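Local coordinates for solute-binding periplasmic protein of iron/siderophore ABC transporter (Yersinia pestis, PDB 6B2Y), which probably binds chelated iron or a related metal complex in the periplasm and delivers it to an ABC transporter for uptake, at residues Lys236-Asp244 against Ile329-Asn339. Residues are numbered along the deposited sequence; the frame is centred on the assembly and turned at random.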
loop_
_atom_site.group_PDB
_atom_site.type_symbol
_atom_site.label_atom_id
_atom_site.label_comp_id
_atom_site.label_asym_id
_atom_site.label_seq_id
_atom_site.Cartn_x
_atom_site.Cartn_y
_atom_site.Cartn_z
ATOM N N LYS A 236 10.680 -9.160 -8.108
ATOM C CA LYS A 236 9.645 -9.673 -9.013
ATOM C C LYS A 236 8.270 -9.621 -8.347
ATOM O O LYS A 236 7.661 -10.642 -8.004
ATOM C CB LYS A 236 9.976 -11.094 -9.450
ATOM C CG LYS A 236 11.372 -11.268 -10.028
ATOM C CD LYS A 236 11.849 -12.702 -9.764
ATOM C CE LYS A 236 12.814 -13.161 -10.836
ATOM N NZ LYS A 236 14.115 -12.478 -10.657
ATOM N N GLY A 237 7.768 -8.396 -8.189
ATOM C CA GLY A 237 6.491 -8.161 -7.559
ATOM C C GLY A 237 6.551 -6.908 -6.709
ATOM O O GLY A 237 7.445 -6.081 -6.875
ATOM N N ASN A 238 5.580 -6.792 -5.806
ATOM C CA ASN A 238 5.374 -5.586 -5.003
ATOM C C ASN A 238 5.551 -4.324 -5.844
ATOM O O ASN A 238 5.033 -4.264 -6.960
ATOM C CB ASN A 238 6.299 -5.606 -3.800
ATOM C CG ASN A 238 5.857 -4.626 -2.711
ATOM O OD1 ASN A 238 6.482 -3.591 -2.530
ATOM N ND2 ASN A 238 4.767 -4.939 -2.014
ATOM N N MET A 239 6.278 -3.309 -5.338
ATOM C CA MET A 239 6.361 -2.058 -6.069
ATOM C C MET A 239 7.114 -2.211 -7.381
ATOM O O MET A 239 6.968 -1.355 -8.259
ATOM C CB MET A 239 7.014 -0.983 -5.185
ATOM C CG MET A 239 6.148 -0.566 -4.011
ATOM S SD MET A 239 6.269 1.216 -3.820
ATOM C CE MET A 239 5.549 1.547 -2.204
ATOM N N GLY A 240 7.894 -3.290 -7.536
ATOM C CA GLY A 240 8.421 -3.634 -8.847
ATOM C C GLY A 240 7.337 -3.710 -9.904
ATOM O O GLY A 240 7.537 -3.292 -11.048
ATOM N N ASP A 241 6.161 -4.242 -9.534
ATOM C CA ASP A 241 5.033 -4.267 -10.462
ATOM C C ASP A 241 4.653 -2.860 -10.916
ATOM O O ASP A 241 4.258 -2.655 -12.073
ATOM C CB ASP A 241 3.820 -4.946 -9.803
ATOM C CG ASP A 241 3.925 -6.462 -9.793
ATOM O OD1 ASP A 241 4.934 -6.999 -10.308
ATOM O OD2 ASP A 241 2.986 -7.119 -9.282
ATOM N N PHE A 242 4.711 -1.882 -10.005
ATOM C CA PHE A 242 4.344 -0.517 -10.388
ATOM C C PHE A 242 5.375 0.081 -11.326
ATOM O O PHE A 242 5.022 0.826 -12.251
ATOM C CB PHE A 242 4.209 0.386 -9.159
ATOM C CG PHE A 242 3.373 -0.198 -8.051
ATOM C CD1 PHE A 242 2.357 -1.106 -8.318
ATOM C CD2 PHE A 242 3.594 0.199 -6.733
ATOM C CE1 PHE A 242 1.592 -1.634 -7.281
ATOM C CE2 PHE A 242 2.838 -0.321 -5.707
ATOM C CZ PHE A 242 1.850 -1.239 -5.978
ATOM N N ILE A 243 6.653 -0.189 -11.066
ATOM C CA ILE A 243 7.703 0.256 -11.978
ATOM C C ILE A 243 7.455 -0.287 -13.382
ATOM O O ILE A 243 7.478 0.469 -14.366
ATOM C CB ILE A 243 9.079 -0.168 -11.444
ATOM C CG1 ILE A 243 9.387 0.616 -10.166
ATOM C CG2 ILE A 243 10.174 0.071 -12.488
ATOM C CD1 ILE A 243 10.627 0.105 -9.444
ATOM N N ASP A 244 7.201 -1.598 -13.483
ATOM C CA ASP A 244 6.918 -2.241 -14.770
ATOM C C ASP A 244 5.768 -1.546 -15.493
ATOM O O ASP A 244 5.897 -1.163 -16.662
ATOM C CB ASP A 244 6.581 -3.732 -14.579
ATOM C CG ASP A 244 7.738 -4.556 -14.017
ATOM O OD1 ASP A 244 8.868 -4.046 -13.877
ATOM O OD2 ASP A 244 7.513 -5.748 -13.697
ATOM N N ILE A 329 7.706 8.152 -2.463
ATOM C CA ILE A 329 6.359 7.604 -2.551
ATOM C C ILE A 329 5.941 7.084 -1.178
ATOM O O ILE A 329 6.765 6.581 -0.410
ATOM C CB ILE A 329 6.289 6.476 -3.611
ATOM C CG1 ILE A 329 4.841 6.055 -3.842
ATOM C CG2 ILE A 329 7.165 5.285 -3.184
ATOM C CD1 ILE A 329 4.012 7.093 -4.580
ATOM N N TRP A 330 4.643 7.190 -0.882
ATOM C CA TRP A 330 4.106 6.690 0.388
ATOM C C TRP A 330 4.237 5.174 0.466
ATOM O O TRP A 330 3.782 4.452 -0.427
ATOM C CB TRP A 330 2.642 7.099 0.515
ATOM C CG TRP A 330 1.971 6.894 1.847
ATOM C CD1 TRP A 330 2.361 7.401 3.060
ATOM C CD2 TRP A 330 0.744 6.193 2.082
ATOM N NE1 TRP A 330 1.457 7.042 4.041
ATOM C CE2 TRP A 330 0.455 6.302 3.468
ATOM C CE3 TRP A 330 -0.146 5.486 1.256
ATOM C CZ2 TRP A 330 -0.671 5.726 4.043
ATOM C CZ3 TRP A 330 -1.272 4.908 1.830
ATOM C CH2 TRP A 330 -1.521 5.025 3.211
ATOM N N HIS A 331 4.843 4.690 1.551
ATOM C CA HIS A 331 5.212 3.285 1.596
ATOM C C HIS A 331 3.999 2.371 1.627
ATOM O O HIS A 331 4.045 1.269 1.060
ATOM C CB HIS A 331 6.090 2.992 2.800
ATOM C CG HIS A 331 6.449 1.548 2.906
ATOM N ND1 HIS A 331 7.326 0.943 2.031
ATOM C CD2 HIS A 331 6.008 0.575 3.740
ATOM C CE1 HIS A 331 7.416 -0.341 2.330
ATOM N NE2 HIS A 331 6.637 -0.584 3.371
ATOM N N ASN A 332 2.906 2.805 2.255
ATOM C CA ASN A 332 1.774 1.899 2.412
ATOM C C ASN A 332 1.095 1.552 1.099
ATOM O O ASN A 332 0.285 0.611 1.087
ATOM C CB ASN A 332 0.772 2.490 3.398
ATOM C CG ASN A 332 1.287 2.448 4.822
ATOM O OD1 ASN A 332 1.835 1.441 5.264
ATOM N ND2 ASN A 332 1.128 3.557 5.543
ATOM N N TYR A 333 1.416 2.244 -0.005
ATOM C CA TYR A 333 0.975 1.759 -1.309
ATOM C C TYR A 333 1.597 0.401 -1.651
ATOM O O TYR A 333 1.186 -0.229 -2.643
ATOM C CB TYR A 333 1.296 2.781 -2.422
ATOM C CG TYR A 333 0.488 4.079 -2.342
ATOM C CD1 TYR A 333 -0.883 4.073 -2.121
ATOM C CD2 TYR A 333 1.116 5.313 -2.507
ATOM C CE1 TYR A 333 -1.607 5.274 -2.052
ATOM C CE2 TYR A 333 0.409 6.500 -2.436
ATOM C CZ TYR A 333 -0.941 6.481 -2.200
ATOM O OH TYR A 333 -1.623 7.686 -2.136
ATOM N N TYR A 334 2.570 -0.073 -0.863
ATOM C CA TYR A 334 3.146 -1.387 -1.126
ATOM C C TYR A 334 2.204 -2.521 -0.737
ATOM O O TYR A 334 2.487 -3.682 -1.055
ATOM C CB TYR A 334 4.501 -1.506 -0.401
ATOM C CG TYR A 334 4.433 -1.988 1.033
ATOM C CD1 TYR A 334 5.193 -3.076 1.456
ATOM C CD2 TYR A 334 3.608 -1.367 1.959
ATOM C CE1 TYR A 334 5.121 -3.528 2.763
ATOM C CE2 TYR A 334 3.537 -1.805 3.258
ATOM C CZ TYR A 334 4.296 -2.882 3.656
ATOM O OH TYR A 334 4.225 -3.322 4.962
ATOM N N ASN A 335 1.090 -2.214 -0.078
ATOM C CA ASN A 335 0.113 -3.237 0.311
ATOM C C ASN A 335 -1.266 -2.591 0.432
ATOM O O ASN A 335 -1.896 -2.592 1.493
ATOM C CB ASN A 335 0.527 -3.908 1.622
ATOM C CG ASN A 335 -0.266 -5.161 1.896
ATOM O OD1 ASN A 335 -0.931 -5.682 1.001
ATOM N ND2 ASN A 335 -0.201 -5.657 3.130
ATOM N N SER A 336 -1.765 -2.020 -0.671
ATOM C CA SER A 336 -3.064 -1.341 -0.624
ATOM C C SER A 336 -3.654 -1.256 -2.016
ATOM O O SER A 336 -2.928 -0.898 -2.947
ATOM C CB SER A 336 -2.935 0.078 -0.061
ATOM O OG SER A 336 -4.107 0.831 -0.375
ATOM N N PRO A 337 -4.954 -1.503 -2.191
ATOM C CA PRO A 337 -5.560 -1.318 -3.520
ATOM C C PRO A 337 -5.613 0.138 -3.973
ATOM O O PRO A 337 -5.969 0.393 -5.140
ATOM C CB PRO A 337 -6.965 -1.903 -3.358
ATOM C CG PRO A 337 -7.239 -1.781 -1.854
ATOM C CD PRO A 337 -5.919 -2.005 -1.195
ATOM N N TYR A 338 -5.237 1.089 -3.120
ATOM C CA TYR A 338 -5.069 2.461 -3.586
ATOM C C TYR A 338 -3.836 2.615 -4.460
ATOM O O TYR A 338 -3.563 3.721 -4.935
ATOM C CB TYR A 338 -4.917 3.444 -2.416
ATOM C CG TYR A 338 -6.080 3.695 -1.481
ATOM C CD1 TYR A 338 -6.143 4.887 -0.763
ATOM C CD2 TYR A 338 -7.076 2.748 -1.257
ATOM C CE1 TYR A 338 -7.174 5.135 0.118
ATOM C CE2 TYR A 338 -8.113 2.986 -0.373
ATOM C CZ TYR A 338 -8.147 4.179 0.322
ATOM O OH TYR A 338 -9.169 4.426 1.215
ATOM N N ASN A 339 -3.074 1.536 -4.672
ATOM C CA ASN A 339 -1.759 1.621 -5.302
ATOM C C ASN A 339 -1.790 2.185 -6.716
ATOM O O ASN A 339 -0.720 2.499 -7.251
ATOM C CB ASN A 339 -1.066 0.245 -5.275
ATOM C CG ASN A 339 -1.799 -0.823 -6.100
ATOM O OD1 ASN A 339 -2.265 -0.556 -7.203
ATOM N ND2 ASN A 339 -1.870 -2.047 -5.569
#
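The side-chain amide of Asn-238 bridges to the turn after strand 326-330. Asn-238 ND2 lies 2.8 Å from Tyr-334 O, a weak bond because the N-H...O angle is only 126°. The same nitrogen also donates to Arg-165 O. CG of Asn-238 stands anti to the backbone N (chi1 -163°), which carries the amide across to Tyr-334. The amide and the tyrosine ring are steeply tilted against each other, and Asn-238 OD1 rests 3.6 Å from Tyr-334 CB. OD1 also takes a weak bond from the backbone N of Met-239, so both ends of the amide have partners.

Met-239 reaches in beside it. Its methyl does the touching, with Met-239 CE 3.7 Å from Tyr-334 CB and 4.2 Å from Ile-329 CG2. Met-239 CE also meets the backbone of the 3-10 segment 331-334, lying 3.6 Å from Tyr-334 N.

Phe-242 follows on the helix. Tyr-333 O sits at the ring edge, 3.5 Å from Phe-242 CE2. The ring tip, Phe-242 CZ, presses on Asn-339 CB at 3.3 Å, with ring and amide planes 45° apart. Asn-339 OD1 is hydrogen-bonded to Tyr-196 OH. Ile-220 touches both Met-239 and Ile-329, while Pro-168, Ile-343 and Phe-346 add further contacts to Phe-242.

The contact joins residues 238-242 to the strand-to-helix connection 331-339 within one lobe of the periplasmic binding protein. Met-239 and Phe-242 pack against side-chain carbons and backbone atoms of 329-339. The one direct hydrogen bond across it is weak, but the Asn-238 amide that makes it is also held by its other partners.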